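Local atomic coordinates of beta-galactosidase (Bacillus circulans subsp. alkalophilus, PDB entry 3TTY), a protein that hydrolyses terminal beta-galactosyl bonds as a TIM-barrel glycoside hydrolase, binds galactose in its pocket and assembles as a trimer. Residues L203-S208 / Q215-D220; I444-D449 / M463-F468; T41-S46 / T60-I65. All coordinates share one frame; numbering follows the deposited sequence.

Contact 1 of 3, residues L203-S208 / Q215-D220; sequences LSEEWS and QGISLD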
# COMPACT_ATOMS: atom_id res chain seq x y z
N LEU A 203 -12.80 12.71 -3.53
CA LEU A 203 -12.78 14.05 -4.10
C LEU A 203 -13.19 15.11 -3.06
O LEU A 203 -13.00 16.29 -3.29
CB LEU A 203 -13.71 14.15 -5.32
CG LEU A 203 -13.46 13.22 -6.53
CD1 LEU A 203 -14.48 13.46 -7.67
CD2 LEU A 203 -12.03 13.35 -7.05
N SER A 204 -13.75 14.67 -1.93
CA SER A 204 -14.41 15.61 -1.02
C SER A 204 -13.97 15.49 0.44
O SER A 204 -12.98 16.08 0.81
CB SER A 204 -15.93 15.53 -1.18
OG SER A 204 -16.39 14.19 -1.03
N GLU A 205 -14.71 14.73 1.26
CA GLU A 205 -14.41 14.65 2.69
C GLU A 205 -13.61 13.42 3.13
O GLU A 205 -13.17 13.34 4.27
CB GLU A 205 -15.70 14.67 3.51
CG GLU A 205 -16.57 15.89 3.34
CD GLU A 205 -15.95 17.17 3.89
OE1 GLU A 205 -16.64 18.20 3.87
OE2 GLU A 205 -14.78 17.15 4.33
N GLU A 206 -13.45 12.45 2.24
CA GLU A 206 -12.94 11.15 2.67
C GLU A 206 -11.62 10.80 2.03
O GLU A 206 -11.26 11.35 0.99
CB GLU A 206 -13.96 10.03 2.41
CG GLU A 206 -15.19 10.15 3.31
CD GLU A 206 -16.14 8.96 3.22
OE1 GLU A 206 -17.27 9.08 3.73
OE2 GLU A 206 -15.77 7.91 2.64
N TRP A 207 -10.88 9.91 2.67
CA TRP A 207 -9.67 9.39 2.08
C TRP A 207 -9.33 8.04 2.69
O TRP A 207 -9.82 7.69 3.76
CB TRP A 207 -8.50 10.36 2.23
CG TRP A 207 -8.02 10.57 3.66
CD1 TRP A 207 -6.92 10.00 4.26
CD2 TRP A 207 -8.60 11.44 4.66
NE1 TRP A 207 -6.79 10.46 5.55
CE2 TRP A 207 -7.80 11.34 5.82
CE3 TRP A 207 -9.72 12.28 4.68
CZ2 TRP A 207 -8.09 12.05 6.99
CZ3 TRP A 207 -10.01 12.99 5.84
CH2 TRP A 207 -9.19 12.87 6.98
N SER A 208 -8.49 7.29 1.98
CA SER A 208 -7.97 6.02 2.47
C SER A 208 -9.07 5.05 2.84
O SER A 208 -8.87 4.19 3.71
CB SER A 208 -7.05 6.24 3.67
OG SER A 208 -5.89 6.95 3.29
N GLN A 215 -17.80 13.21 9.84
CA GLN A 215 -18.40 11.89 9.98
C GLN A 215 -19.92 11.90 9.78
O GLN A 215 -20.50 10.93 9.29
CB GLN A 215 -17.98 11.12 11.26
CG GLN A 215 -17.06 11.82 12.26
CD GLN A 215 -15.69 12.19 11.71
OE1 GLN A 215 -15.50 13.30 11.22
NE2 GLN A 215 -14.72 11.29 11.84
N GLY A 216 -20.56 13.03 10.10
CA GLY A 216 -21.99 13.13 9.96
C GLY A 216 -22.43 12.92 8.53
O GLY A 216 -23.44 12.25 8.26
N ILE A 217 -21.68 13.50 7.61
CA ILE A 217 -21.94 13.34 6.18
C ILE A 217 -21.67 11.89 5.74
O ILE A 217 -22.49 11.26 5.09
CB ILE A 217 -21.09 14.33 5.38
CG1 ILE A 217 -21.37 15.76 5.84
CG2 ILE A 217 -21.35 14.18 3.89
CD1 ILE A 217 -20.60 16.83 5.06
N SER A 218 -20.50 11.37 6.11
CA SER A 218 -20.11 10.02 5.75
C SER A 218 -21.11 9.00 6.28
O SER A 218 -21.48 8.05 5.59
CB SER A 218 -18.72 9.73 6.30
OG SER A 218 -17.76 10.56 5.68
N LEU A 219 -21.54 9.20 7.52
CA LEU A 219 -22.50 8.32 8.16
C LEU A 219 -23.82 8.30 7.41
O LEU A 219 -24.33 7.24 7.08
CB LEU A 219 -22.71 8.74 9.62
CG LEU A 219 -23.67 7.92 10.48
CD1 LEU A 219 -23.36 6.45 10.39
CD2 LEU A 219 -23.63 8.41 11.94
N ASP A 220 -24.38 9.49 7.15
CA ASP A 220 -25.61 9.62 6.38
C ASP A 220 -25.53 9.08 4.97
O ASP A 220 -26.51 8.57 4.45
CB ASP A 220 -26.09 11.08 6.32
CG ASP A 220 -26.77 11.51 7.60
OD1 ASP A 220 -27.01 12.73 7.77
OD2 ASP A 220 -27.04 10.64 8.46
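Glu206 OE1 is gripped from two sources: the hydroxyl of Ser218, in the first turn of helix 215-243, and the guanidinium group of Arg222, one turn further along, which forms a salt bridge with it. Ser218 OG gives its proton to Glu206 OE1 at 2.5 Å, a length so short that the exact value is doubtful. In Ser218 the OG stands beside the backbone N (chi1 -65°), where it can meet the carboxylate and also pair with Thr212 OG1. Glu206 needs length for its place: CG lies anti to the carbonyl carbon (chi1 -69°) and the chain beyond is extended, which lets the carboxylate bridge the 7.9 Å between Glu206 CA and Ser218 CA. The small serine leaves room for that reach. Beside this bond the contact is only a distant touch, the methyl Ile217 CD1 lying 4.4 Å from the carboxylate oxygen Glu205 OE1, whose hydrogen-bond partner is His189; the other oxygen, Glu205 OE2, is bound by Gly110 N of the second subunit. The contact thus ties strand 206-207, antiparallel to strand 211-212, to the start of helix 215-243, with helix 405-413 packing on Ser218 and Leu219 and helix 158-172 meeting Asp220.

Contact 2 of 3, residues I444-D449 / M463-F468; sequences ISVEED and MVKPGF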
# COMPACT_ATOMS: atom_id res chain seq x y z
N ILE A 444 -28.28 -9.88 18.70
CA ILE A 444 -29.52 -9.11 18.56
C ILE A 444 -29.28 -7.67 18.15
O ILE A 444 -28.18 -7.15 18.32
CB ILE A 444 -30.34 -9.11 19.87
CG1 ILE A 444 -29.57 -8.41 21.00
CG2 ILE A 444 -30.73 -10.54 20.27
CD1 ILE A 444 -30.45 -7.97 22.16
N SER A 445 -30.31 -7.03 17.61
CA SER A 445 -30.25 -5.60 17.33
C SER A 445 -30.38 -4.80 18.64
O SER A 445 -30.81 -5.33 19.68
CB SER A 445 -31.35 -5.18 16.36
OG SER A 445 -32.55 -4.87 17.06
N VAL A 446 -29.98 -3.53 18.60
CA VAL A 446 -30.15 -2.66 19.73
C VAL A 446 -31.63 -2.42 20.02
O VAL A 446 -31.96 -1.88 21.07
CB VAL A 446 -29.44 -1.30 19.53
CG1 VAL A 446 -27.95 -1.48 19.47
CG2 VAL A 446 -29.96 -0.59 18.27
N GLU A 447 -32.50 -2.84 19.10
CA GLU A 447 -33.95 -2.61 19.21
C GLU A 447 -34.75 -3.83 19.65
O GLU A 447 -35.96 -3.75 19.81
CB GLU A 447 -34.52 -2.15 17.88
CG GLU A 447 -34.08 -0.77 17.48
CD GLU A 447 -34.19 -0.53 16.00
OE1 GLU A 447 -33.28 0.14 15.43
OE2 GLU A 447 -35.20 -1.00 15.40
N GLU A 448 -34.09 -4.97 19.81
CA GLU A 448 -34.77 -6.21 20.14
C GLU A 448 -35.50 -6.11 21.49
O GLU A 448 -35.03 -5.45 22.41
CB GLU A 448 -33.77 -7.37 20.17
CG GLU A 448 -34.41 -8.73 20.36
CD GLU A 448 -35.42 -9.05 19.27
OE1 GLU A 448 -35.02 -9.07 18.09
OE2 GLU A 448 -36.61 -9.25 19.59
N ASP A 449 -36.65 -6.77 21.59
CA ASP A 449 -37.36 -6.91 22.85
C ASP A 449 -36.44 -7.62 23.86
O ASP A 449 -36.06 -8.76 23.65
CB ASP A 449 -38.65 -7.70 22.64
CG ASP A 449 -39.24 -8.25 23.94
OD1 ASP A 449 -39.09 -7.59 25.00
OD2 ASP A 449 -39.85 -9.34 23.90
N MET A 463 -22.50 4.53 19.80
CA MET A 463 -23.72 5.26 19.47
C MET A 463 -24.94 4.76 20.25
O MET A 463 -25.28 3.57 20.21
CB MET A 463 -24.01 5.21 17.96
CG MET A 463 -25.41 5.75 17.58
SD MET A 463 -25.74 5.56 15.81
CE MET A 463 -24.35 6.48 15.18
N VAL A 464 -25.60 5.69 20.94
CA VAL A 464 -26.84 5.40 21.64
C VAL A 464 -28.01 6.09 20.94
O VAL A 464 -28.05 7.32 20.86
CB VAL A 464 -26.75 5.84 23.10
CG1 VAL A 464 -28.12 5.76 23.76
CG2 VAL A 464 -25.75 4.96 23.84
N LYS A 465 -28.93 5.29 20.41
CA LYS A 465 -30.06 5.78 19.62
C LYS A 465 -31.25 6.08 20.52
O LYS A 465 -31.31 5.59 21.64
CB LYS A 465 -30.45 4.75 18.56
CG LYS A 465 -29.35 4.38 17.57
CD LYS A 465 -29.86 3.31 16.61
CE LYS A 465 -28.77 2.79 15.68
NZ LYS A 465 -29.35 1.88 14.66
N PRO A 466 -32.21 6.88 20.02
CA PRO A 466 -33.38 7.24 20.83
C PRO A 466 -34.10 6.00 21.33
O PRO A 466 -34.22 5.01 20.59
CB PRO A 466 -34.28 7.99 19.84
CG PRO A 466 -33.35 8.51 18.79
CD PRO A 466 -32.26 7.47 18.67
N GLY A 467 -34.54 6.04 22.59
CA GLY A 467 -35.25 4.93 23.20
C GLY A 467 -34.36 3.82 23.74
O GLY A 467 -34.81 2.98 24.53
N PHE A 468 -33.09 3.79 23.34
CA PHE A 468 -32.21 2.71 23.77
C PHE A 468 -31.94 2.75 25.28
O PHE A 468 -32.17 1.76 25.98
CB PHE A 468 -30.92 2.70 22.95
CG PHE A 468 -29.92 1.65 23.38
CD1 PHE A 468 -29.97 0.37 22.87
CD2 PHE A 468 -28.89 1.96 24.25
CE1 PHE A 468 -29.03 -0.60 23.24
CE2 PHE A 468 -27.96 1.01 24.63
CZ PHE A 468 -28.03 -0.28 24.12
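Val446 meets the CD1-CE1 side of the Phe468 ring with both its carbonyl oxygen, in the ring plane, and its CB, well off that plane. CG of Phe468 is anti to the backbone N (chi1 177°), which sends the ring out from the start of helix 468-477 and across the valine at about a right angle. Val446 CB lies 3.8 Å from Phe468 CD1, and Val446 CG1 is 4.0 Å from Phe468 CE1. The valine rotamer (chi1 -66°) puts CG1 anti to the carbonyl carbon and leaves CG2 in the crowded position, from which CG2 touches Lys465 CD at 4.2 Å. Beyond CG the Lys465 chain is extended; its CD offers an apolar surface to the valine while NZ reaches Glu406 and Asp404 in salt bridges. Ser445-Glu448 form a type I turn, and within it Ser445 OG accepts from Glu447 N at 2.9 Å, an ST turn. Gly467, at the N-cap, has a positive phi of 82° that suits glycine. Val446 O sits at the Phe468 ring edge, 3.5 Å from CD1, and accepts a hydrogen bond from Arg471. The chemistry is therefore mainly apolar: Glu447 OE1, 4.4 Å from Lys465 NZ, probably adds only a weak attraction beside the lysine's two firmer partners.

Contact 3 of 3, residues T41-S46 / T60-I65; sequences TVNVFS and TWLDDI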
# COMPACT_ATOMS: atom_id res chain seq x y z
N THR A 41 -30.77 -23.36 -7.53
CA THR A 41 -30.90 -21.91 -7.60
C THR A 41 -30.45 -21.50 -9.00
O THR A 41 -29.26 -21.51 -9.30
CB THR A 41 -29.99 -21.22 -6.56
OG1 THR A 41 -30.37 -21.61 -5.23
CG2 THR A 41 -30.06 -19.69 -6.69
N VAL A 42 -31.40 -21.17 -9.86
CA VAL A 42 -31.09 -20.98 -11.27
C VAL A 42 -31.35 -19.56 -11.73
O VAL A 42 -32.01 -18.78 -11.03
CB VAL A 42 -31.91 -21.94 -12.14
CG1 VAL A 42 -31.73 -23.38 -11.64
CG2 VAL A 42 -33.38 -21.54 -12.09
N ASN A 43 -30.81 -19.23 -12.90
CA ASN A 43 -31.01 -17.92 -13.52
C ASN A 43 -30.46 -16.72 -12.74
O ASN A 43 -31.01 -15.61 -12.83
CB ASN A 43 -32.49 -17.68 -13.79
CG ASN A 43 -32.74 -16.56 -14.78
OD1 ASN A 43 -32.15 -16.52 -15.87
ND2 ASN A 43 -33.62 -15.63 -14.40
N VAL A 44 -29.38 -16.93 -11.98
CA VAL A 44 -28.81 -15.81 -11.21
C VAL A 44 -28.11 -14.81 -12.12
O VAL A 44 -28.15 -13.61 -11.88
CB VAL A 44 -27.82 -16.29 -10.13
CG1 VAL A 44 -27.29 -15.10 -9.33
CG2 VAL A 44 -28.46 -17.30 -9.21
N PHE A 45 -27.50 -15.31 -13.20
CA PHE A 45 -26.63 -14.46 -14.00
C PHE A 45 -26.88 -14.58 -15.49
O PHE A 45 -25.95 -14.86 -16.26
CB PHE A 45 -25.15 -14.74 -13.69
CG PHE A 45 -24.70 -14.20 -12.34
CD1 PHE A 45 -24.72 -12.84 -12.08
CD2 PHE A 45 -24.24 -15.06 -11.36
CE1 PHE A 45 -24.29 -12.34 -10.85
CE2 PHE A 45 -23.82 -14.56 -10.12
CZ PHE A 45 -23.84 -13.20 -9.87
N SER A 46 -28.12 -14.35 -15.91
CA SER A 46 -28.46 -14.57 -17.31
C SER A 46 -29.32 -13.44 -17.87
O SER A 46 -30.12 -13.65 -18.78
CB SER A 46 -29.16 -15.91 -17.48
OG SER A 46 -28.22 -16.94 -17.72
N THR A 60 -37.32 -19.20 -23.53
CA THR A 60 -37.46 -20.60 -23.97
C THR A 60 -36.37 -21.50 -23.39
O THR A 60 -36.65 -22.63 -22.99
CB THR A 60 -37.55 -20.73 -25.51
OG1 THR A 60 -36.31 -20.33 -26.11
CG2 THR A 60 -38.69 -19.88 -26.05
N TRP A 61 -35.15 -20.98 -23.31
CA TRP A 61 -34.02 -21.73 -22.75
C TRP A 61 -34.29 -22.06 -21.29
O TRP A 61 -34.00 -23.16 -20.81
CB TRP A 61 -32.72 -20.90 -22.86
CG TRP A 61 -32.74 -19.67 -22.00
CD1 TRP A 61 -33.30 -18.46 -22.30
CD2 TRP A 61 -32.21 -19.54 -20.67
NE1 TRP A 61 -33.14 -17.59 -21.26
CE2 TRP A 61 -32.48 -18.22 -20.24
CE3 TRP A 61 -31.52 -20.41 -19.81
CZ2 TRP A 61 -32.08 -17.75 -18.99
CZ3 TRP A 61 -31.13 -19.93 -18.57
CH2 TRP A 61 -31.41 -18.62 -18.17
N LEU A 62 -34.85 -21.09 -20.58
CA LEU A 62 -35.13 -21.25 -19.16
C LEU A 62 -36.31 -22.19 -18.92
O LEU A 62 -36.29 -22.99 -17.99
CB LEU A 62 -35.40 -19.88 -18.53
CG LEU A 62 -35.70 -19.89 -17.04
CD1 LEU A 62 -34.54 -20.50 -16.32
CD2 LEU A 62 -35.99 -18.47 -16.56
N ASP A 63 -37.35 -22.10 -19.75
CA ASP A 63 -38.45 -23.07 -19.71
C ASP A 63 -37.90 -24.50 -19.65
O ASP A 63 -38.34 -25.31 -18.84
CB ASP A 63 -39.35 -22.96 -20.95
CG ASP A 63 -40.14 -21.67 -20.99
OD1 ASP A 63 -40.10 -20.89 -20.02
OD2 ASP A 63 -40.82 -21.44 -22.01
N ASP A 64 -36.94 -24.80 -20.52
CA ASP A 64 -36.41 -26.15 -20.64
C ASP A 64 -35.66 -26.59 -19.41
O ASP A 64 -35.79 -27.73 -18.97
CB ASP A 64 -35.49 -26.26 -21.85
CG ASP A 64 -36.23 -26.68 -23.08
OD1 ASP A 64 -37.47 -26.43 -23.15
OD2 ASP A 64 -35.58 -27.27 -23.97
N ILE A 65 -34.85 -25.68 -18.87
CA ILE A 65 -34.13 -25.96 -17.65
C ILE A 65 -35.10 -26.29 -16.51
O ILE A 65 -34.92 -27.26 -15.78
CB ILE A 65 -33.23 -24.79 -17.28
CG1 ILE A 65 -32.00 -24.80 -18.19
CG2 ILE A 65 -32.81 -24.87 -15.82
CD1 ILE A 65 -31.36 -23.43 -18.34
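This is a buried contact of mixed polar and aromatic character within a beta-alpha-beta unit of the TIM barrel, where the loop leaving barrel strand 39-42 meets the first turns of helix 60-71. Asn43 and Trp61 carry it. The amide oxygen Asn43 OD1 approaches the rim of the indole near its plane, 3.2 Å from Trp61 CH2, where the ring hydrogens are slightly positive; amide and ring planes stand 50° apart. CG of Asn43 is anti to the backbone N (chi1 -163°), which carries the amide toward the helix, and its ND2 is taken up by Ala79 O. The residue also has a positive phi (64°), a conformation asparagine tolerates well. Replacing it with an alanine would probably leave Ala79 O without this donor and open a gap at the indole edge. Leu62 CD2 closes on Asn43 CG at 4.2 Å, and Leu62 CB also covers the centre of one indole face, 3.7 Å above it. Ser46 brings CB to 3.6 Å from Trp61 CH2, its small side chain making room for the large ring, while its OG binds Glu18. Phe45, from the same loop, touches the bound galactose and meets Trp187 of the third subunit. Around the contact, strand 75-79 flanks Val42 and Asn43, strand 10-14 packs on Thr41 and Val44, and helix 47-50 lies against both Asn43 and Trp61.

Along the chain contact 3 comes first, then contact 1, then contact 2. Contacts 3 and 1 both belong to the TIM-barrel part of the chain, yet their centres lie 41 Å apart: one follows barrel strand 39-42, the other begins the helix that leads toward strand 249-253. Contact 2 belongs to the trimerisation domain, about 42 Å between centres from contact 3 and across the chain's centre from it. Contacts 1 and 2 are 25 Å apart by centres but touch, Leu219 CD2 lying 3.8 Å from Met463 CE, and helix 405-413 packs against both. The two domains therefore meet at this seam; residues of contacts 1 and 3 themselves meet other subunits, whereas no other chain touches the segments of contact 2.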